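Local coordinates for probable chemoreceptor (Methyl-accepting chemotaxis) transmembrane protein (Rhizobium meliloti, PDB 6D8V) that probably senses quaternary ammonium compounds in chemotaxis, binding them in its sensory domain, here with 1,1-dimethyl-prolinium bound, at residues 53-58 and 101-106; 94-99 and 115-120. All blocks are in the same frame, centred on the assembly; numbering follows the deposited sequence.

Contact 1. Residues 53-58 and 101-106; sequences GAINLL and PYWSKD. With PBE (1,1-dimethyl-prolinium), chain C.
The first torsions of Trp103 and Ile55 set their side chains against each other. In Trp103, CG lies beside the backbone N and anti to the carbonyl carbon (chi1 -69°), and this carries the indole to helix 53-58. In Ile55, CG2 is anti to the backbone N, which leaves this methyl against the indole while CG1 faces the proline ring of Pro101. The indole N-H makes the one hydrogen bond between the two segments, from Trp103 NE1 to Ile55 O at 3.1 Å. The bond is moderately bent, 156° at the hydrogen. The donor stands above the carbonyl plane, and the oxygen lies near the indole edge, slightly tilted from the ring plane. The bond probably helps to hold the indole's rotation against the helix.

Apolar contacts accompany this bond. Ile55 CG2 packs 4.0 Å from Trp103 CZ2, and the two side chains cross at about a right angle. Ile55 CG1 touches Pro101 CB at 3.6 Å. One turn further along the helix, Leu58 CD1 reaches the same Pro101 CB at 4.1 Å. Leu58 CB lies 4.0 Å from Trp103 CD1. Pro101 thus meets both helix residues, and Trp103 does the same further along the strand.

Between them, Tyr102 leaves the strand on the side away from the helix, and its ring lies in the ligand pocket. The 1,1-dimethyl-prolinium methyl CE sits over the centre of its ring, 3.5 Å above the plane. Ser104 CB lies against the opposite face, toward the rim. The second methyl, CF, is 3.2 Å from Tyr102 OH. An electron-rich ring facing a quaternary ammonium methyl is consistent with cation-pi binding. The strand thus packs a short helix on one side and lines a ligand pocket on the other, within a PDC sensor domain of the Cache clan.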
loop_
_atom_site.group_PDB
_atom_site.type_symbol
_atom_site.label_atom_id
_atom_site.label_comp_id
_atom_site.label_asym_id
_atom_site.label_seq_id
_atom_site.Cartn_x
_atom_site.Cartn_y
_atom_site.Cartn_z
ATOM N N GLY A 53 14.871 16.739 14.227
ATOM C CA GLY A 53 13.506 17.180 13.990
ATOM C C GLY A 53 12.817 16.455 12.850
ATOM O O GLY A 53 11.601 16.242 12.889
ATOM N N ALA A 54 13.567 16.082 11.811
ATOM C CA ALA A 54 12.960 15.292 10.744
ATOM C C ALA A 54 12.250 14.071 11.316
ATOM O O ALA A 54 11.151 13.717 10.872
ATOM C CB ALA A 54 14.014 14.877 9.718
ATOM N N ILE A 55 12.850 13.427 12.322
ATOM C CA ILE A 55 12.188 12.304 12.983
ATOM C C ILE A 55 10.932 12.773 13.711
ATOM O O ILE A 55 9.863 12.167 13.572
ATOM C CB ILE A 55 13.159 11.580 13.935
ATOM C CG1 ILE A 55 14.177 10.752 13.141
ATOM C CG2 ILE A 55 12.397 10.673 14.888
ATOM C CD1 ILE A 55 15.592 11.280 13.192
ATOM N N ASN A 56 11.033 13.850 14.498
ATOM C CA ASN A 56 9.849 14.413 15.144
ATOM C C ASN A 56 8.712 14.594 14.144
ATOM O O ASN A 56 7.609 14.066 14.337
ATOM C CB ASN A 56 10.192 15.748 15.812
ATOM C CG ASN A 56 9.016 16.344 16.585
ATOM O OD1 ASN A 56 8.099 15.633 16.993
ATOM N ND2 ASN A 56 9.049 17.657 16.791
ATOM N N LEU A 57 8.970 15.326 13.056
ATOM C CA LEU A 57 7.906 15.639 12.107
ATOM C C LEU A 57 7.333 14.380 11.464
ATOM O O LEU A 57 6.130 14.312 11.190
ATOM C CB LEU A 57 8.422 16.589 11.028
ATOM C CG LEU A 57 8.992 17.916 11.507
ATOM C CD1 LEU A 57 9.487 18.743 10.328
ATOM C CD2 LEU A 57 7.956 18.679 12.320
ATOM N N LEU A 58 8.179 13.382 11.197
ATOM C CA LEU A 58 7.724 12.189 10.495
ATOM C C LEU A 58 6.616 11.457 11.244
ATOM O O LEU A 58 5.853 10.708 10.627
ATOM C CB LEU A 58 8.903 11.247 10.260
ATOM C CG LEU A 58 9.132 10.744 8.833
ATOM C CD1 LEU A 58 10.269 9.730 8.802
ATOM C CD2 LEU A 58 7.867 10.144 8.261
ATOM N N PRO A 101 14.840 6.711 9.358
ATOM C CA PRO A 101 13.841 6.707 10.433
ATOM C C PRO A 101 12.570 5.997 10.005
ATOM O O PRO A 101 12.180 6.015 8.835
ATOM C CB PRO A 101 13.566 8.198 10.677
ATOM C CG PRO A 101 14.502 8.956 9.775
ATOM C CD PRO A 101 14.928 8.020 8.695
ATOM N N TYR A 102 11.900 5.385 10.982
ATOM C CA TYR A 102 10.693 4.622 10.672
ATOM C C TYR A 102 9.784 4.577 11.894
ATOM O O TYR A 102 10.096 3.895 12.874
ATOM C CB TYR A 102 11.055 3.217 10.214
ATOM C CG TYR A 102 9.857 2.379 9.835
ATOM C CD1 TYR A 102 8.701 2.968 9.338
ATOM C CD2 TYR A 102 9.886 0.996 9.970
ATOM C CE1 TYR A 102 7.607 2.202 8.992
ATOM C CE2 TYR A 102 8.797 0.226 9.626
ATOM C CZ TYR A 102 7.660 0.829 9.139
ATOM O OH TYR A 102 6.575 0.054 8.795
ATOM N N TRP A 103 8.658 5.279 11.819
ATOM C CA TRP A 103 7.587 5.133 12.796
ATOM C C TRP A 103 6.607 4.074 12.311
ATOM O O TRP A 103 6.163 4.114 11.161
ATOM C CB TRP A 103 6.859 6.461 13.016
ATOM C CG TRP A 103 7.677 7.504 13.715
ATOM C CD1 TRP A 103 8.335 8.551 13.141
ATOM C CD2 TRP A 103 7.918 7.603 15.125
ATOM N NE1 TRP A 103 8.970 9.297 14.104
ATOM C CE2 TRP A 103 8.731 8.734 15.330
ATOM C CE3 TRP A 103 7.527 6.842 16.233
ATOM C CZ2 TRP A 103 9.159 9.125 16.596
ATOM C CZ3 TRP A 103 7.952 7.232 17.488
ATOM C CH2 TRP A 103 8.760 8.362 17.660
ATOM N N SER A 104 6.273 3.131 13.189
ATOM C CA SER A 104 5.402 2.018 12.840
ATOM C C SER A 104 4.584 1.632 14.061
ATOM O O SER A 104 4.828 2.102 15.175
ATOM C CB SER A 104 6.209 0.818 12.339
ATOM O OG SER A 104 7.116 0.375 13.339
ATOM N N LYS A 105 3.607 0.763 13.847
ATOM C CA LYS A 105 2.850 0.195 14.948
ATOM C C LYS A 105 3.459 -1.136 15.373
ATOM O O LYS A 105 4.056 -1.860 14.572
ATOM C CB LYS A 105 1.382 0.006 14.572
ATOM C CG LYS A 105 0.748 1.250 13.999
ATOM C CD LYS A 105 -0.596 1.554 14.635
ATOM C CE LYS A 105 -1.197 2.786 13.992
ATOM N NZ LYS A 105 -1.388 2.568 12.525
ATOM N N ASP A 106 3.318 -1.437 16.650
ATOM C CA ASP A 106 3.818 -2.670 17.219
ATOM C C ASP A 106 2.649 -3.639 17.425
ATOM O O ASP A 106 1.535 -3.396 16.940
ATOM C CB ASP A 106 4.566 -2.359 18.518
ATOM C CG ASP A 106 3.645 -1.844 19.599
ATOM O OD1 ASP A 106 2.481 -1.528 19.281
ATOM O OD2 ASP A 106 4.075 -1.770 20.769
HETATM N N PBE C . 9.592 0.230 5.441
HETATM C CD PBE C . 9.529 1.039 4.416
HETATM C CA PBE C . 10.088 -1.048 4.784
HETATM C CB PBE C . 11.219 -0.494 3.827
HETATM C CG PBE C . 10.823 0.655 3.487
HETATM C CE PBE C . 10.545 0.758 6.439
HETATM C CF PBE C . 8.253 0.035 6.030
HETATM C C PBE C . 10.590 -2.076 5.666
HETATM O O PBE C . 11.312 -2.996 5.190
HETATM O OXT PBE C . 10.299 -2.087 6.891
#

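Contact 2. Residues 94-99 and 115-120; sequences NADGAF and TFKADY. With PBE (1,1-dimethyl-prolinium), chain C.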
loop_
_atom_site.group_PDB
_atom_site.type_symbol
_atom_site.label_atom_id
_atom_site.label_comp_id
_atom_site.label_asym_id
_atom_site.label_seq_id
_atom_site.Cartn_x
_atom_site.Cartn_y
_atom_site.Cartn_z
ATOM N N ASN A 94 20.797 3.081 10.789
ATOM C CA ASN A 94 20.781 1.634 10.644
ATOM C C ASN A 94 22.203 1.077 10.748
ATOM O O ASN A 94 23.187 1.818 10.816
ATOM C CB ASN A 94 20.140 1.238 9.311
ATOM C CG ASN A 94 20.960 1.689 8.114
ATOM O OD1 ASN A 94 21.868 2.508 8.247
ATOM N ND2 ASN A 94 20.640 1.160 6.939
ATOM N N ALA A 95 22.302 -0.257 10.765
ATOM C CA ALA A 95 23.614 -0.895 10.824
ATOM C C ALA A 95 24.476 -0.507 9.630
ATOM O O ALA A 95 25.704 -0.443 9.746
ATOM N N ASP A 96 23.858 -0.244 8.476
ATOM C CA ASP A 96 24.603 0.148 7.286
ATOM C C ASP A 96 25.186 1.550 7.396
ATOM O O ASP A 96 26.120 1.877 6.654
ATOM C CB ASP A 96 23.701 0.050 6.048
ATOM C CG ASP A 96 23.259 -1.380 5.752
ATOM O OD1 ASP A 96 22.227 -1.824 6.303
ATOM O OD2 ASP A 96 23.948 -2.060 4.963
ATOM N N GLY A 97 24.673 2.375 8.303
ATOM C CA GLY A 97 25.131 3.746 8.422
ATOM C C GLY A 97 24.401 4.700 7.495
ATOM O O GLY A 97 25.034 5.424 6.720
ATOM N N ALA A 98 23.072 4.722 7.562
ATOM C CA ALA A 98 22.289 5.576 6.683
ATOM C C ALA A 98 21.062 6.081 7.428
ATOM O O ALA A 98 20.486 5.363 8.250
ATOM C CB ALA A 98 21.875 4.834 5.407
ATOM N N PHE A 99 20.668 7.318 7.132
ATOM C CA PHE A 99 19.539 7.953 7.811
ATOM C C PHE A 99 18.247 7.285 7.359
ATOM O O PHE A 99 17.764 7.523 6.252
ATOM C CB PHE A 99 19.523 9.450 7.526
ATOM C CG PHE A 99 18.448 10.194 8.266
ATOM C CD1 PHE A 99 18.232 9.959 9.617
ATOM C CD2 PHE A 99 17.661 11.134 7.617
ATOM C CE1 PHE A 99 17.247 10.642 10.305
ATOM C CE2 PHE A 99 16.674 11.819 8.301
ATOM C CZ PHE A 99 16.465 11.575 9.647
ATOM N N THR A 115 14.094 1.159 12.384
ATOM C CA THR A 115 15.074 1.530 11.374
ATOM C C THR A 115 15.206 0.358 10.417
ATOM O O THR A 115 14.985 -0.794 10.800
ATOM C CB THR A 115 16.435 1.889 11.981
ATOM O OG1 THR A 115 16.280 2.986 12.890
ATOM C CG2 THR A 115 17.408 2.291 10.886
ATOM N N PHE A 116 15.552 0.664 9.169
ATOM C CA PHE A 116 15.526 -0.325 8.103
ATOM C C PHE A 116 16.744 -0.147 7.207
ATOM O O PHE A 116 17.466 0.850 7.289
ATOM C CB PHE A 116 14.234 -0.220 7.291
ATOM C CG PHE A 116 13.978 1.152 6.734
ATOM C CD1 PHE A 116 13.464 2.159 7.537
ATOM C CD2 PHE A 116 14.236 1.429 5.405
ATOM C CE1 PHE A 116 13.225 3.422 7.022
ATOM C CE2 PHE A 116 13.998 2.685 4.885
ATOM C CZ PHE A 116 13.494 3.685 5.694
ATOM N N LYS A 117 16.966 -1.138 6.345
ATOM C CA LYS A 117 18.091 -1.113 5.424
ATOM C C LYS A 117 17.751 -0.304 4.177
ATOM O O LYS A 117 16.614 -0.306 3.697
ATOM C CB LYS A 117 18.502 -2.534 5.019
ATOM C CG LYS A 117 19.514 -2.557 3.874
ATOM C CD LYS A 117 19.838 -3.961 3.388
ATOM C CE LYS A 117 20.837 -3.906 2.233
ATOM N NZ LYS A 117 21.356 -5.248 1.837
ATOM N N ALA A 118 18.765 0.381 3.647
ATOM C CA ALA A 118 18.590 1.260 2.491
ATOM C C ALA A 118 18.731 0.449 1.206
ATOM O O ALA A 118 19.752 0.482 0.514
ATOM C CB ALA A 118 19.590 2.409 2.542
ATOM N N ASP A 119 17.665 -0.285 0.873
ATOM C CA ASP A 119 17.641 -1.134 -0.320
ATOM C C ASP A 119 17.132 -0.298 -1.490
ATOM O O ASP A 119 15.948 -0.314 -1.825
ATOM C CB ASP A 119 16.782 -2.369 -0.081
ATOM C CG ASP A 119 16.904 -3.389 -1.195
ATOM O OD1 ASP A 119 17.703 -3.151 -2.127
ATOM O OD2 ASP A 119 16.213 -4.429 -1.140
ATOM N N TYR A 120 18.056 0.434 -2.129
ATOM C CA TYR A 120 17.688 1.374 -3.188
ATOM C C TYR A 120 17.024 0.687 -4.377
ATOM O O TYR A 120 16.224 1.317 -5.079
ATOM C CB TYR A 120 18.920 2.146 -3.664
ATOM C CG TYR A 120 19.494 3.107 -2.643
ATOM C CD1 TYR A 120 18.778 3.449 -1.505
ATOM C CD2 TYR A 120 20.752 3.676 -2.823
ATOM C CE1 TYR A 120 19.299 4.326 -0.570
ATOM C CE2 TYR A 120 21.281 4.556 -1.890
ATOM C CZ TYR A 120 20.548 4.875 -0.766
ATOM O OH TYR A 120 21.059 5.745 0.170
HETATM N N PBE C . 9.592 0.230 5.441
HETATM C CD PBE C . 9.529 1.039 4.416
HETATM C CA PBE C . 10.088 -1.048 4.784
HETATM C CB PBE C . 11.219 -0.494 3.827
HETATM C CG PBE C . 10.823 0.655 3.487
HETATM C CE PBE C . 10.545 0.758 6.439
HETATM C CF PBE C . 8.253 0.035 6.030
HETATM C C PBE C . 10.590 -2.076 5.666
HETATM O O PBE C . 11.312 -2.996 5.190
HETATM O OXT PBE C . 10.299 -2.087 6.891
#
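Asn94 has the most surface buried here, followed by Thr115 and Asp96. Asn94 CB packs against Thr115 CG2 at 3.3 Å. Its amide ND2 gives a weak hydrogen bond to Phe116 O, 3.2 Å long and bent to 128°. The other end of the amide works within its own loop: Asn94 OD1 accepts a hydrogen bond from Ala98 N at 2.6 Å. One side chain therefore ties the type I beta turn 94-97 to the neighbouring loop. With an alanine in place of Asn94 the amide is gone; Ala98 N would probably lack this acceptor and the turn would be held less closely to Phe116 O.

Asp96 lies at the exposed margin. Its OD1 is 3.7 Å from Lys117 CG, where the two side chains cross at a slant. The charged ends are farther apart, with Asp96 OD2 5.2 Å from Lys117 NZ, so any attraction is probably modest.

The Phe116 side chain leaves the backbone on the side away from the turn. One ring face receives the ligand methyl CE, 3.4 Å above the plane and offset toward the rim. Trp72, which touches Phe116, also belongs to this pocket. Here two loops meet beside an aromatic-lined quaternary ammonium site in the PDC sensor domain.

Contacts 1 and 2 have centres about 14 Å apart and meet at the ligand. Tyr102 of contact 1 and Phe116 of contact 2 both offer a ring face to the same methyl of 1,1-dimethyl-prolinium. These two residues also touch each other, with Tyr102 CB 3.8 Å from Phe116 CD1. Pro101 O lies 3.3 Å from Phe116 CE1. Away from the pocket, Phe99 of contact 2 packs on the helix of contact 1, its CE1 3.4 Å from Ile55 CD1. The segments of the two contacts alternate along the chain. Glu143 and Gly144 add hydrogen bonds to the ligand's carboxylate through their backbone N atoms.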